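Local coordinates for BH0493 protein (Bacillus halodurans C-125, PDB 2QEE), which binds zinc and belongs to the amidohydrolase superfamily, in which it probably acts as a uronate isomerase, at residues F324-F329 / E334-M339; V300-R305 / H309-L314; P34-I39 / I155-G160; L40-D45 / K124-Q129. All blocks are in the same frame, centred on the assembly; numbering follows the deposited sequence.

Interaction 1 of 4, residues F324-F329 / E334-M339; sequences FGCWWF and EIINEM
Cys326 and Met339 meet because both first torsions set the next atom anti to the carbonyl carbon, SG at -58° and CG at -80°. The Met339 chain then runs straight through SD and bends at its last torsion (64°), which turns the CE methyl toward the loop. Met339 CE lies 3.8 Å from Cys326 SG. Met339 SD lies almost as near, at 3.9 Å from the same SG, so the end of the methionine runs past the thiol. On the helix turn before, Ile336 offers its CG1 branch to Cys326 CB at 4.0 Å. Cys326 therefore packs against two residues three apart on helix 333-347. The methyl CE of Met339 also approaches Gly325 O at 3.5 Å. That carbonyl accepts a hydrogen bond from Arg343, one turn further along the same helix, and Cys326 N donates to Gln354. The loop that leaves strand 321-323 is thus laid against the helix that follows it. Glu334, seen to bind zinc and magnesium in this protein though neither is bound to it in this chain, lies on the same helix. Apart from the Gly325 carbonyl, the buried contact rests on van der Waals packing of sulfur, methylene and methyl groups, with no direct hydrogen bond to set its direction.

Interaction 2 of 4, residues V300-R305 / H309-L314; sequences VTMLSR and HELVVL
Leu311 reaches from helix 308-317 across to strand 298-302 and touches two residues on it. The bond to its CB leads toward the strand. CG stands anti to the backbone N (177°), which carries the fork of the side chain out from the helix. From the fork, CD1 goes to both strand residues. Leu311 CD1 lies 3.9 Å from Val300 CG1 and 4.0 Å from Met302 SD. The other methyl, Leu311 CD2, meets the Met302 chain nearer its backbone, with CG of Met302 4.1 Å away. Met302 is thus touched at two points by the two leucine methyls. Val300 and Met302, two residues apart on the strand, both point toward the helix. Thr301 between them points away, and its OG1 bonds to Phe324 O. A polar link lies at the start of the helix: one water lies 2.9 Å from Arg305 O, to which it can donate, and accepts from His309 N at 2.9 Å. Leu311 also touches Ile323 on the next strand. The contact belongs to the beta-alpha-beta unit made by strand 298-302, helix 308-317 and strand 321-323. His309 bonds through NE2 to Phe329 O of the third subunit, so the helix also serves the assembly. With no polar group among the touching side chains to fix a direction, the helix is held on the strand here by shape and burial.

Interaction 3 of 4, residues P34-I39 / I155-G160; sequences PNFGEI and ISWLEG
Phe36 and Trp157 form a T-shaped (edge-to-face) aromatic pair that joins the loop after strand 24-26 to helix 151-158. The edge of Phe36 points at the face of Trp157, with Phe36 CE2 3.5 Å from Trp157 NE1. The planes stand at 70° to each other. The CZ atom of Phe36 sits over the rim of the indole, 3.7 Å from CZ2 of Trp157. Ser156 comes over a face of the phenyl ring in a CH-pi contact, its CB 3.7 Å from Phe36 CD2. Phe36 CG lies anti to its carbonyl carbon (chi1 -80°), which sends the ring to both partners. Further out, helix 200-217 backs the indole through Met217. With an alanine in place of Trp157, the CE2 and CZ edge of Phe36 would probably lose its aromatic partner and a gap would open beside Met217. Helix 151-158 ends in a Schellman motif at Gly160. On the loop side, Asn35 is held by Ser33, Lys161 and Gln162. A water bridges the two segments, 3.0 Å from Phe36 O, to which it donates, and 2.7 Å from Ser156 OG.

Interaction 4 of 4, residues L40-D45 / K124-Q129; sequences LLWDID and KTSEEQ
The backbones come closest at Trp42 and Ser126, whose CA atoms are 7.9 Å apart, with an extended loop facing the start of helix 126-136. Trp42 CG lies between the backbone N and the carbonyl carbon (chi1 61°), which swings the indole to the helix start. Trp42 NE1 donates to Ser126 OG at 2.9 Å, a bent bond (145°) with the oxygen tilted out of the ring plane. At the far rim, Lys124 O lies at the ring edge, in its plane, 3.4 Å from Trp42 CH2. Over one face comes Gln129, its CB in CH-pi contact with the six-membered ring and its CG 3.5 Å from Trp42 CE3. A leucine in place of Trp42 would probably leave Ser126 OG without this donor and Gln129 without the ring it packs on. The Gln129 amide is fixed at both ends, with OE1 taking a bond from Lys124 NZ (2.8 Å) and NE2 giving one to Glu362. Thr125 and Glu128 close a capping box at the helix start. Asp43 caps the start of helix 44-48. The contact thus sits where helices 44-48 and 126-136 begin, with Phe121 of helix 114-122 against Asp43, Ile44 and Gln129.

From the N terminus, residues 34-39 lead straight into 40-45, so interactions 3 and 4 start side by side. Interaction 4 closes first, at 124-129, and joins the loop before helix 44-48 to the start of helix 126-136. Interaction 3 closes later at 155-160, tying the loop after strand 24-26 to helix 151-158, so interaction 4 is nested within its loop. The two touch where Pro34 packs on Leu40 and Ser126. Much further along, interaction 2 closes a short turn between strand 298-302 and helix 308-317. Interaction 1 follows in series, from the loop after strand 321-323 to helix 333-347. It touches interaction 2 through the Glu338–Arg305 salt bridge.

Interaction 1 of 4, residues F324-F329 / E334-M339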
loop_
_atom_site.group_PDB
_atom_site.type_symbol
_atom_site.label_atom_id
_atom_site.label_comp_id
_atom_site.label_asym_id
_atom_site.label_seq_id
_atom_site.Cartn_x
_atom_site.Cartn_y
_atom_site.Cartn_z
ATOM N N PHE C 324 4.345 9.158 -15.276
ATOM C CA PHE C 324 5.728 8.785 -15.524
ATOM C C PHE C 324 6.467 8.506 -14.231
ATOM O O PHE C 324 6.233 9.243 -13.216
ATOM C CB PHE C 324 6.478 9.846 -16.347
ATOM C CG PHE C 324 6.764 11.129 -15.593
ATOM C CD1 PHE C 324 8.009 11.344 -14.957
ATOM C CD2 PHE C 324 5.794 12.137 -15.553
ATOM C CE1 PHE C 324 8.279 12.558 -14.288
ATOM C CE2 PHE C 324 6.056 13.379 -14.890
ATOM C CZ PHE C 324 7.339 13.554 -14.251
ATOM N N GLY C 325 7.241 7.431 -14.246
ATOM C CA GLY C 325 8.368 7.243 -13.335
ATOM C C GLY C 325 7.965 6.923 -11.891
ATOM O O GLY C 325 6.804 6.969 -11.481
ATOM N N CYS C 326 9.002 6.597 -11.134
ATOM C CA CYS C 326 8.867 6.332 -9.742
ATOM C C CYS C 326 9.795 7.291 -9.077
ATOM O O CYS C 326 10.983 7.048 -9.000
ATOM C CB CYS C 326 9.316 4.878 -9.492
ATOM S SG CYS C 326 8.386 3.647 -10.442
ATOM N N TRP C 327 9.217 8.383 -8.593
ATOM C CA TRP C 327 9.978 9.541 -8.202
ATOM C C TRP C 327 10.508 9.412 -6.775
ATOM O O TRP C 327 9.704 9.213 -5.841
ATOM C CB TRP C 327 8.977 10.725 -8.289
ATOM C CG TRP C 327 9.527 12.089 -8.037
ATOM C CD1 TRP C 327 10.787 12.533 -8.311
ATOM C CD2 TRP C 327 8.812 13.209 -7.473
ATOM N NE1 TRP C 327 10.910 13.858 -7.924
ATOM C CE2 TRP C 327 9.720 14.296 -7.417
ATOM C CE3 TRP C 327 7.496 13.400 -7.035
ATOM C CZ2 TRP C 327 9.355 15.566 -6.915
ATOM C CZ3 TRP C 327 7.135 14.671 -6.547
ATOM C CH2 TRP C 327 8.059 15.719 -6.485
ATOM N N TRP C 328 11.824 9.559 -6.635
ATOM C CA TRP C 328 12.500 9.905 -5.361
ATOM C C TRP C 328 12.222 8.835 -4.277
ATOM O O TRP C 328 12.764 7.723 -4.318
ATOM C CB TRP C 328 11.981 11.283 -4.931
ATOM C CG TRP C 328 12.718 12.020 -3.903
ATOM C CD1 TRP C 328 13.745 11.591 -3.089
ATOM C CD2 TRP C 328 12.505 13.407 -3.602
ATOM N NE1 TRP C 328 14.170 12.660 -2.283
ATOM C CE2 TRP C 328 13.421 13.766 -2.595
ATOM C CE3 TRP C 328 11.614 14.367 -4.088
ATOM C CZ2 TRP C 328 13.460 15.057 -2.052
ATOM C CZ3 TRP C 328 11.667 15.656 -3.562
ATOM C CH2 TRP C 328 12.590 15.981 -2.554
ATOM N N PHE C 329 11.308 9.109 -3.360
ATOM C CA PHE C 329 11.021 8.122 -2.268
ATOM C C PHE C 329 10.241 6.882 -2.779
ATOM O O PHE C 329 10.130 5.874 -2.093
ATOM C CB PHE C 329 10.289 8.770 -1.113
ATOM C CG PHE C 329 11.023 9.944 -0.548
ATOM C CD1 PHE C 329 12.327 9.830 -0.126
ATOM C CD2 PHE C 329 10.368 11.182 -0.445
ATOM C CE1 PHE C 329 12.976 10.946 0.382
ATOM C CE2 PHE C 329 11.007 12.282 0.050
ATOM C CZ PHE C 329 12.286 12.182 0.456
ATOM N N GLU C 334 11.040 -2.238 -3.924
ATOM C CA GLU C 334 9.722 -2.737 -3.453
ATOM C C GLU C 334 8.591 -1.875 -4.047
ATOM O O GLU C 334 7.555 -2.371 -4.495
ATOM C CB GLU C 334 9.696 -2.685 -1.907
ATOM C CG GLU C 334 8.319 -2.988 -1.296
ATOM C CD GLU C 334 7.951 -4.482 -1.414
ATOM O OE1 GLU C 334 8.792 -5.292 -1.895
ATOM O OE2 GLU C 334 6.810 -4.800 -1.007
ATOM N N ILE C 335 8.838 -0.569 -4.151
ATOM C CA ILE C 335 7.842 0.363 -4.657
ATOM C C ILE C 335 7.826 0.369 -6.182
ATOM O O ILE C 335 6.751 0.364 -6.775
ATOM C CB ILE C 335 8.028 1.793 -4.029
ATOM C CG1 ILE C 335 7.974 1.745 -2.455
ATOM C CG2 ILE C 335 6.999 2.782 -4.675
ATOM C CD1 ILE C 335 6.655 1.251 -1.846
ATOM N N ILE C 336 8.995 0.418 -6.803
ATOM C CA ILE C 336 9.063 0.326 -8.287
ATOM C C ILE C 336 8.283 -0.922 -8.787
ATOM O O ILE C 336 7.472 -0.833 -9.725
ATOM C CB ILE C 336 10.512 0.271 -8.793
ATOM C CG1 ILE C 336 11.275 1.573 -8.370
ATOM C CG2 ILE C 336 10.504 -0.044 -10.314
ATOM C CD1 ILE C 336 12.838 1.363 -8.591
ATOM N N ASN C 337 8.484 -2.039 -8.107
ATOM C CA ASN C 337 7.823 -3.269 -8.533
ATOM C C ASN C 337 6.279 -3.122 -8.390
ATOM O O ASN C 337 5.493 -3.409 -9.324
ATOM C CB ASN C 337 8.303 -4.422 -7.647
ATOM C CG ASN C 337 7.643 -5.725 -8.062
ATOM O OD1 ASN C 337 7.815 -6.156 -9.210
ATOM N ND2 ASN C 337 6.880 -6.303 -7.168
ATOM N N GLU C 338 5.783 -2.737 -7.207
ATOM C CA GLU C 338 4.323 -2.627 -7.066
ATOM C C GLU C 338 3.727 -1.599 -8.019
ATOM O O GLU C 338 2.672 -1.879 -8.627
ATOM C CB GLU C 338 3.886 -2.398 -5.616
ATOM C CG GLU C 338 4.175 -0.966 -5.070
ATOM C CD GLU C 338 3.642 -0.787 -3.602
ATOM O OE1 GLU C 338 3.303 0.360 -3.213
ATOM O OE2 GLU C 338 3.593 -1.788 -2.836
ATOM N N MET C 339 4.401 -0.449 -8.206
ATOM C CA MET C 339 3.858 0.578 -9.053
ATOM C C MET C 339 3.798 0.088 -10.503
ATOM O O MET C 339 2.815 0.313 -11.170
ATOM C CB MET C 339 4.760 1.818 -8.964
ATOM C CG MET C 339 4.497 2.662 -7.696
ATOM S SD MET C 339 5.671 4.075 -7.675
ATOM C CE MET C 339 5.109 4.969 -9.164
#

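Interaction 2 of 4, residues V300-R305 / H309-L314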
loop_
_atom_site.group_PDB
_atom_site.type_symbol
_atom_site.label_atom_id
_atom_site.label_comp_id
_atom_site.label_asym_id
_atom_site.label_seq_id
_atom_site.Cartn_x
_atom_site.Cartn_y
_atom_site.Cartn_z
ATOM N N VAL C 300 2.376 13.602 -15.157
ATOM C CA VAL C 300 2.314 13.662 -13.671
ATOM C C VAL C 300 3.069 12.513 -13.069
ATOM O O VAL C 300 2.972 11.382 -13.574
ATOM C CB VAL C 300 0.844 13.603 -13.206
ATOM C CG1 VAL C 300 0.691 13.596 -11.612
ATOM C CG2 VAL C 300 0.033 14.796 -13.758
ATOM N N THR C 301 3.822 12.817 -12.031
ATOM C CA THR C 301 4.390 11.815 -11.127
ATOM C C THR C 301 4.076 12.288 -9.697
ATOM O O THR C 301 4.009 13.515 -9.449
ATOM C CB THR C 301 5.900 11.595 -11.382
ATOM O OG1 THR C 301 6.323 10.340 -10.823
ATOM C CG2 THR C 301 6.814 12.726 -10.828
ATOM N N MET C 302 3.909 11.335 -8.766
ATOM C CA MET C 302 3.490 11.731 -7.404
ATOM C C MET C 302 4.408 11.097 -6.391
ATOM O O MET C 302 4.968 10.029 -6.635
ATOM C CB MET C 302 2.034 11.394 -7.086
ATOM C CG MET C 302 1.057 12.182 -7.985
ATOM S SD MET C 302 -0.655 11.970 -7.676
ATOM C CE MET C 302 -0.811 13.197 -6.278
ATOM N N LEU C 303 4.559 11.773 -5.258
ATOM C CA LEU C 303 5.621 11.332 -4.331
ATOM C C LEU C 303 5.163 10.322 -3.256
ATOM O O LEU C 303 6.006 9.572 -2.714
ATOM C CB LEU C 303 6.248 12.558 -3.643
ATOM C CG LEU C 303 7.561 12.353 -2.877
ATOM C CD1 LEU C 303 8.711 11.732 -3.675
ATOM C CD2 LEU C 303 8.023 13.782 -2.311
ATOM N N SER C 304 3.895 10.397 -2.889
ATOM C CA SER C 304 3.375 9.521 -1.783
ATOM C C SER C 304 3.086 8.106 -2.367
ATOM O O SER C 304 2.404 7.979 -3.389
ATOM C CB SER C 304 2.102 10.142 -1.176
ATOM O OG SER C 304 1.492 9.225 -0.245
ATOM N N ARG C 305 3.455 7.060 -1.592
ATOM C CA ARG C 305 3.102 5.694 -1.962
ATOM C C ARG C 305 1.586 5.607 -2.102
ATOM O O ARG C 305 1.065 4.880 -2.956
ATOM C CB ARG C 305 3.565 4.704 -0.868
ATOM C CG ARG C 305 3.321 3.248 -1.264
ATOM C CD ARG C 305 3.663 2.346 -0.053
ATOM N NE ARG C 305 3.452 0.959 -0.480
ATOM C CZ ARG C 305 3.181 -0.040 0.345
ATOM N NH1 ARG C 305 3.082 0.204 1.653
ATOM N NH2 ARG C 305 3.095 -1.279 -0.135
ATOM N N HIS C 309 -1.868 4.145 -6.629
ATOM C CA HIS C 309 -2.926 3.373 -7.284
ATOM C C HIS C 309 -3.964 4.308 -7.924
ATOM O O HIS C 309 -4.410 4.127 -9.070
ATOM C CB HIS C 309 -3.579 2.429 -6.266
ATOM C CG HIS C 309 -4.759 1.701 -6.830
ATOM N ND1 HIS C 309 -6.026 2.204 -6.730
ATOM C CD2 HIS C 309 -4.855 0.555 -7.545
ATOM C CE1 HIS C 309 -6.872 1.391 -7.330
ATOM N NE2 HIS C 309 -6.191 0.378 -7.833
ATOM N N GLU C 310 -4.415 5.314 -7.152
ATOM C CA GLU C 310 -5.480 6.214 -7.641
ATOM C C GLU C 310 -4.966 7.083 -8.802
ATOM O O GLU C 310 -5.730 7.440 -9.693
ATOM C CB GLU C 310 -6.103 7.003 -6.497
ATOM C CG GLU C 310 -5.146 7.947 -5.815
ATOM C CD GLU C 310 -5.694 8.552 -4.507
ATOM O OE1 GLU C 310 -6.796 8.166 -4.058
ATOM O OE2 GLU C 310 -4.954 9.377 -3.909
ATOM N N LEU C 311 -3.664 7.404 -8.795
ATOM C CA LEU C 311 -3.089 8.048 -9.997
ATOM C C LEU C 311 -3.240 7.167 -11.283
ATOM O O LEU C 311 -3.603 7.677 -12.371
ATOM C CB LEU C 311 -1.615 8.374 -9.751
ATOM C CG LEU C 311 -0.856 8.994 -10.936
ATOM C CD1 LEU C 311 -1.491 10.386 -11.281
ATOM C CD2 LEU C 311 0.600 9.086 -10.623
ATOM N N VAL C 312 -2.976 5.863 -11.151
ATOM C CA VAL C 312 -3.234 4.925 -12.280
ATOM C C VAL C 312 -4.680 4.958 -12.669
ATOM O O VAL C 312 -5.007 5.058 -13.902
ATOM C CB VAL C 312 -2.871 3.500 -11.877
ATOM C CG1 VAL C 312 -3.201 2.523 -13.020
ATOM C CG2 VAL C 312 -1.392 3.481 -11.527
ATOM N N VAL C 313 -5.603 4.962 -11.690
ATOM C CA VAL C 313 -7.016 4.955 -12.101
ATOM C C VAL C 313 -7.353 6.270 -12.812
ATOM O O VAL C 313 -8.130 6.291 -13.785
ATOM C CB VAL C 313 -7.987 4.760 -10.897
ATOM C CG1 VAL C 313 -9.459 4.702 -11.396
ATOM C CG2 VAL C 313 -7.649 3.451 -10.135
ATOM N N LEU C 314 -6.754 7.364 -12.376
ATOM C CA LEU C 314 -7.049 8.651 -13.027
ATOM C C LEU C 314 -6.561 8.627 -14.499
ATOM O O LEU C 314 -7.228 9.187 -15.387
ATOM C CB LEU C 314 -6.368 9.769 -12.246
ATOM C CG LEU C 314 -6.885 11.180 -12.637
ATOM C CD1 LEU C 314 -8.410 11.347 -12.513
ATOM C CD2 LEU C 314 -6.159 12.202 -11.758
HETATM O O HOH W 1 -1.214 3.319 -3.937
#

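Interaction 3 of 4, residues P34-I39 / I155-G160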
loop_
_atom_site.group_PDB
_atom_site.type_symbol
_atom_site.label_atom_id
_atom_site.label_comp_id
_atom_site.label_asym_id
_atom_site.label_seq_id
_atom_site.Cartn_x
_atom_site.Cartn_y
_atom_site.Cartn_z
ATOM N N PRO C 34 27.308 18.816 -21.471
ATOM C CA PRO C 34 28.614 19.058 -20.906
ATOM C C PRO C 34 29.154 20.435 -21.301
ATOM O O PRO C 34 29.924 20.976 -20.541
ATOM C CB PRO C 34 29.476 17.902 -21.455
ATOM C CG PRO C 34 28.734 17.371 -22.630
ATOM C CD PRO C 34 27.280 17.623 -22.348
ATOM N N ASN C 35 28.715 20.980 -22.437
ATOM C CA ASN C 35 29.099 22.363 -22.823
ATOM C C ASN C 35 28.566 23.434 -21.872
ATOM O O ASN C 35 29.074 24.567 -21.846
ATOM C CB ASN C 35 28.765 22.691 -24.297
ATOM C CG ASN C 35 27.290 22.768 -24.569
ATOM O OD1 ASN C 35 26.526 21.994 -24.007
ATOM N ND2 ASN C 35 26.872 23.685 -25.456
ATOM N N PHE C 36 27.577 23.095 -21.040
ATOM C CA PHE C 36 27.127 24.052 -20.013
ATOM C C PHE C 36 28.103 24.154 -18.849
ATOM O O PHE C 36 27.894 24.930 -17.921
ATOM C CB PHE C 36 25.722 23.693 -19.499
ATOM C CG PHE C 36 24.618 24.143 -20.404
ATOM C CD1 PHE C 36 24.600 23.798 -21.765
ATOM C CD2 PHE C 36 23.592 24.949 -19.907
ATOM C CE1 PHE C 36 23.565 24.208 -22.611
ATOM C CE2 PHE C 36 22.539 25.371 -20.747
ATOM C CZ PHE C 36 22.534 24.990 -22.113
ATOM N N GLY C 37 29.127 23.327 -18.869
ATOM C CA GLY C 37 30.203 23.382 -17.843
ATOM C C GLY C 37 29.983 22.735 -16.480
ATOM O O GLY C 37 29.401 21.655 -16.384
ATOM N N GLU C 38 30.486 23.392 -15.431
ATOM C CA GLU C 38 30.550 22.857 -14.066
ATOM C C GLU C 38 29.216 22.430 -13.436
ATOM O O GLU C 38 29.240 21.648 -12.472
ATOM C CB GLU C 38 31.235 23.856 -13.106
ATOM C CG GLU C 38 32.723 24.142 -13.398
ATOM C CD GLU C 38 33.658 22.943 -13.207
ATOM O OE1 GLU C 38 34.883 23.164 -13.048
ATOM O OE2 GLU C 38 33.185 21.781 -13.210
ATOM N N ILE C 39 28.109 22.959 -13.923
ATOM C CA ILE C 39 26.791 22.559 -13.387
ATOM C C ILE C 39 26.461 21.094 -13.714
ATOM O O ILE C 39 25.601 20.512 -13.054
ATOM C CB ILE C 39 25.570 23.411 -13.858
ATOM C CG1 ILE C 39 25.583 23.650 -15.356
ATOM C CG2 ILE C 39 25.506 24.719 -13.102
ATOM C CD1 ILE C 39 24.255 24.274 -15.820
ATOM N N ILE C 155 23.011 32.086 -17.670
ATOM C CA ILE C 155 24.165 32.648 -18.430
ATOM C C ILE C 155 24.429 31.946 -19.771
ATOM O O ILE C 155 24.485 32.601 -20.844
ATOM C CB ILE C 155 25.450 32.656 -17.564
ATOM C CG1 ILE C 155 25.286 33.669 -16.412
ATOM C CG2 ILE C 155 26.642 33.080 -18.402
ATOM C CD1 ILE C 155 26.526 33.880 -15.501
ATOM N N SER C 156 24.576 30.623 -19.704
ATOM C CA SER C 156 24.830 29.825 -20.897
ATOM C C SER C 156 23.734 30.066 -21.940
ATOM O O SER C 156 24.017 30.217 -23.135
ATOM C CB SER C 156 24.946 28.339 -20.534
ATOM O OG SER C 156 25.995 28.116 -19.602
ATOM N N TRP C 157 22.475 30.107 -21.492
ATOM C CA TRP C 157 21.365 30.332 -22.380
ATOM C C TRP C 157 21.494 31.697 -23.029
ATOM O O TRP C 157 21.346 31.835 -24.234
ATOM C CB TRP C 157 20.043 30.260 -21.635
ATOM C CG TRP C 157 19.721 28.794 -21.259
ATOM C CD1 TRP C 157 19.734 28.236 -20.005
ATOM C CD2 TRP C 157 19.381 27.733 -22.171
ATOM N NE1 TRP C 157 19.400 26.880 -20.076
ATOM C CE2 TRP C 157 19.172 26.555 -21.393
ATOM C CE3 TRP C 157 19.207 27.666 -23.560
ATOM C CZ2 TRP C 157 18.842 25.311 -21.988
ATOM C CZ3 TRP C 157 18.866 26.435 -24.149
ATOM C CH2 TRP C 157 18.678 25.274 -23.341
ATOM N N LEU C 158 21.726 32.685 -22.184
ATOM C CA LEU C 158 21.856 34.067 -22.673
ATOM C C LEU C 158 23.088 34.240 -23.550
ATOM O O LEU C 158 23.073 35.091 -24.440
ATOM C CB LEU C 158 21.785 35.067 -21.513
ATOM C CG LEU C 158 20.380 35.221 -20.861
ATOM C CD1 LEU C 158 20.392 36.187 -19.686
ATOM C CD2 LEU C 158 19.201 35.568 -21.824
ATOM N N GLU C 159 24.132 33.453 -23.312
ATOM C CA GLU C 159 25.329 33.436 -24.176
ATOM C C GLU C 159 25.107 32.709 -25.483
ATOM O O GLU C 159 26.026 32.654 -26.310
ATOM C CB GLU C 159 26.539 32.825 -23.477
ATOM C CG GLU C 159 27.101 33.654 -22.368
ATOM C CD GLU C 159 28.259 32.982 -21.676
ATOM O OE1 GLU C 159 29.011 33.687 -20.959
ATOM O OE2 GLU C 159 28.430 31.745 -21.831
ATOM N N GLY C 160 23.905 32.158 -25.701
ATOM C CA GLY C 160 23.611 31.531 -26.978
ATOM C C GLY C 160 23.976 30.052 -27.058
ATOM O O GLY C 160 23.782 29.435 -28.114
HETATM O O HOH W 2 25.676 26.807 -17.278
#

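Interaction 4 of 4, residues L40-D45 / K124-Q129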
loop_
_atom_site.group_PDB
_atom_site.type_symbol
_atom_site.label_atom_id
_atom_site.label_comp_id
_atom_site.label_asym_id
_atom_site.label_seq_id
_atom_site.Cartn_x
_atom_site.Cartn_y
_atom_site.Cartn_z
ATOM N N LEU C 40 27.106 20.523 -14.727
ATOM C CA LEU C 40 27.090 19.050 -14.900
ATOM C C LEU C 40 27.968 18.404 -13.843
ATOM O O LEU C 40 29.229 18.471 -13.910
ATOM C CB LEU C 40 27.549 18.642 -16.324
ATOM C CG LEU C 40 27.628 17.119 -16.550
ATOM C CD1 LEU C 40 26.223 16.495 -16.557
ATOM C CD2 LEU C 40 28.282 16.790 -17.901
ATOM N N LEU C 41 27.311 17.737 -12.867
ATOM C CA LEU C 41 28.024 17.082 -11.767
ATOM C C LEU C 41 28.390 15.670 -12.155
ATOM O O LEU C 41 27.547 14.944 -12.703
ATOM C CB LEU C 41 27.154 17.027 -10.487
ATOM C CG LEU C 41 26.679 18.413 -10.001
ATOM C CD1 LEU C 41 25.859 18.256 -8.730
ATOM C CD2 LEU C 41 27.900 19.387 -9.730
ATOM N N TRP C 42 29.628 15.279 -11.879
ATOM C CA TRP C 42 30.105 13.912 -12.112
ATOM C C TRP C 42 31.301 13.549 -11.293
ATOM O O TRP C 42 32.030 14.431 -10.841
ATOM C CB TRP C 42 30.415 13.621 -13.570
ATOM C CG TRP C 42 31.502 14.455 -14.275
ATOM C CD1 TRP C 42 31.369 15.712 -14.787
ATOM C CD2 TRP C 42 32.819 14.008 -14.631
ATOM N NE1 TRP C 42 32.566 16.108 -15.419
ATOM C CE2 TRP C 42 33.468 15.083 -15.318
ATOM C CE3 TRP C 42 33.531 12.820 -14.415
ATOM C CZ2 TRP C 42 34.775 14.971 -15.823
ATOM C CZ3 TRP C 42 34.870 12.721 -14.877
ATOM C CH2 TRP C 42 35.468 13.802 -15.580
ATOM N N ASP C 43 31.482 12.234 -11.147
ATOM C CA ASP C 43 32.552 11.525 -10.427
ATOM C C ASP C 43 32.150 10.904 -9.124
ATOM O O ASP C 43 31.067 11.202 -8.606
ATOM C CB ASP C 43 33.891 12.305 -10.309
ATOM C CG ASP C 43 33.923 13.322 -9.174
ATOM O OD1 ASP C 43 33.133 13.289 -8.193
ATOM O OD2 ASP C 43 34.805 14.212 -9.274
ATOM N N ILE C 44 33.026 10.070 -8.583
ATOM C CA ILE C 44 32.698 9.286 -7.347
ATOM C C ILE C 44 32.435 10.159 -6.111
ATOM O O ILE C 44 31.613 9.799 -5.244
ATOM C CB ILE C 44 33.753 8.208 -7.080
ATOM C CG1 ILE C 44 33.409 7.282 -5.908
ATOM C CG2 ILE C 44 35.160 8.891 -6.836
ATOM C CD1 ILE C 44 32.053 6.524 -6.013
ATOM N N ASP C 45 33.175 11.260 -5.952
ATOM C CA ASP C 45 32.895 12.176 -4.858
ATOM C C ASP C 45 31.518 12.808 -4.956
ATOM O O ASP C 45 30.848 12.976 -3.930
ATOM C CB ASP C 45 33.969 13.274 -4.817
ATOM C CG ASP C 45 35.305 12.762 -4.288
ATOM O OD1 ASP C 45 35.386 11.663 -3.716
ATOM O OD2 ASP C 45 36.300 13.489 -4.424
ATOM N N LYS C 124 39.905 12.252 -17.038
ATOM C CA LYS C 124 38.915 12.365 -18.116
ATOM C C LYS C 124 38.359 13.773 -18.222
ATOM O O LYS C 124 38.321 14.487 -17.224
ATOM C CB LYS C 124 37.731 11.398 -17.851
ATOM C CG LYS C 124 38.113 9.945 -17.713
ATOM C CD LYS C 124 36.880 9.053 -17.676
ATOM C CE LYS C 124 36.291 8.888 -19.091
ATOM N NZ LYS C 124 35.451 7.657 -19.120
ATOM N N THR C 125 37.868 14.150 -19.400
ATOM C CA THR C 125 37.051 15.348 -19.525
ATOM C C THR C 125 35.578 15.016 -19.320
ATOM O O THR C 125 35.179 13.853 -19.410
ATOM C CB THR C 125 37.117 15.977 -20.910
ATOM O OG1 THR C 125 36.540 15.083 -21.886
ATOM C CG2 THR C 125 38.570 16.343 -21.292
ATOM N N SER C 126 34.791 16.056 -19.098
ATOM C CA SER C 126 33.327 15.966 -19.008
ATOM C C SER C 126 32.739 15.306 -20.252
ATOM O O SER C 126 31.926 14.371 -20.148
ATOM C CB SER C 126 32.763 17.381 -18.865
ATOM O OG SER C 126 33.195 17.921 -17.626
ATOM N N GLU C 127 33.174 15.781 -21.427
ATOM C CA GLU C 127 32.667 15.304 -22.713
ATOM C C GLU C 127 32.951 13.800 -22.848
ATOM O O GLU C 127 32.070 13.017 -23.276
ATOM C CB GLU C 127 33.290 16.095 -23.870
ATOM C CG GLU C 127 32.712 17.503 -24.046
ATOM C CD GLU C 127 33.251 18.507 -23.047
ATOM O OE1 GLU C 127 34.222 18.197 -22.307
ATOM O OE2 GLU C 127 32.690 19.633 -22.995
ATOM N N GLU C 128 34.144 13.386 -22.453
ATOM C CA GLU C 128 34.511 11.948 -22.493
ATOM C C GLU C 128 33.635 11.132 -21.538
ATOM O O GLU C 128 33.200 10.029 -21.897
ATOM C CB GLU C 128 35.963 11.746 -22.100
ATOM C CG GLU C 128 36.917 12.252 -23.167
ATOM C CD GLU C 128 38.372 12.211 -22.747
ATOM O OE1 GLU C 128 38.702 12.294 -21.536
ATOM O OE2 GLU C 128 39.207 12.106 -23.677
ATOM N N GLN C 129 33.406 11.667 -20.337
ATOM C CA GLN C 129 32.629 10.920 -19.326
ATOM C C GLN C 129 31.192 10.791 -19.769
ATOM O O GLN C 129 30.554 9.736 -19.551
ATOM C CB GLN C 129 32.749 11.511 -17.905
ATOM C CG GLN C 129 32.059 10.656 -16.793
ATOM C CD GLN C 129 32.705 9.267 -16.568
ATOM O OE1 GLN C 129 33.455 8.756 -17.420
ATOM N NE2 GLN C 129 32.394 8.639 -15.412
#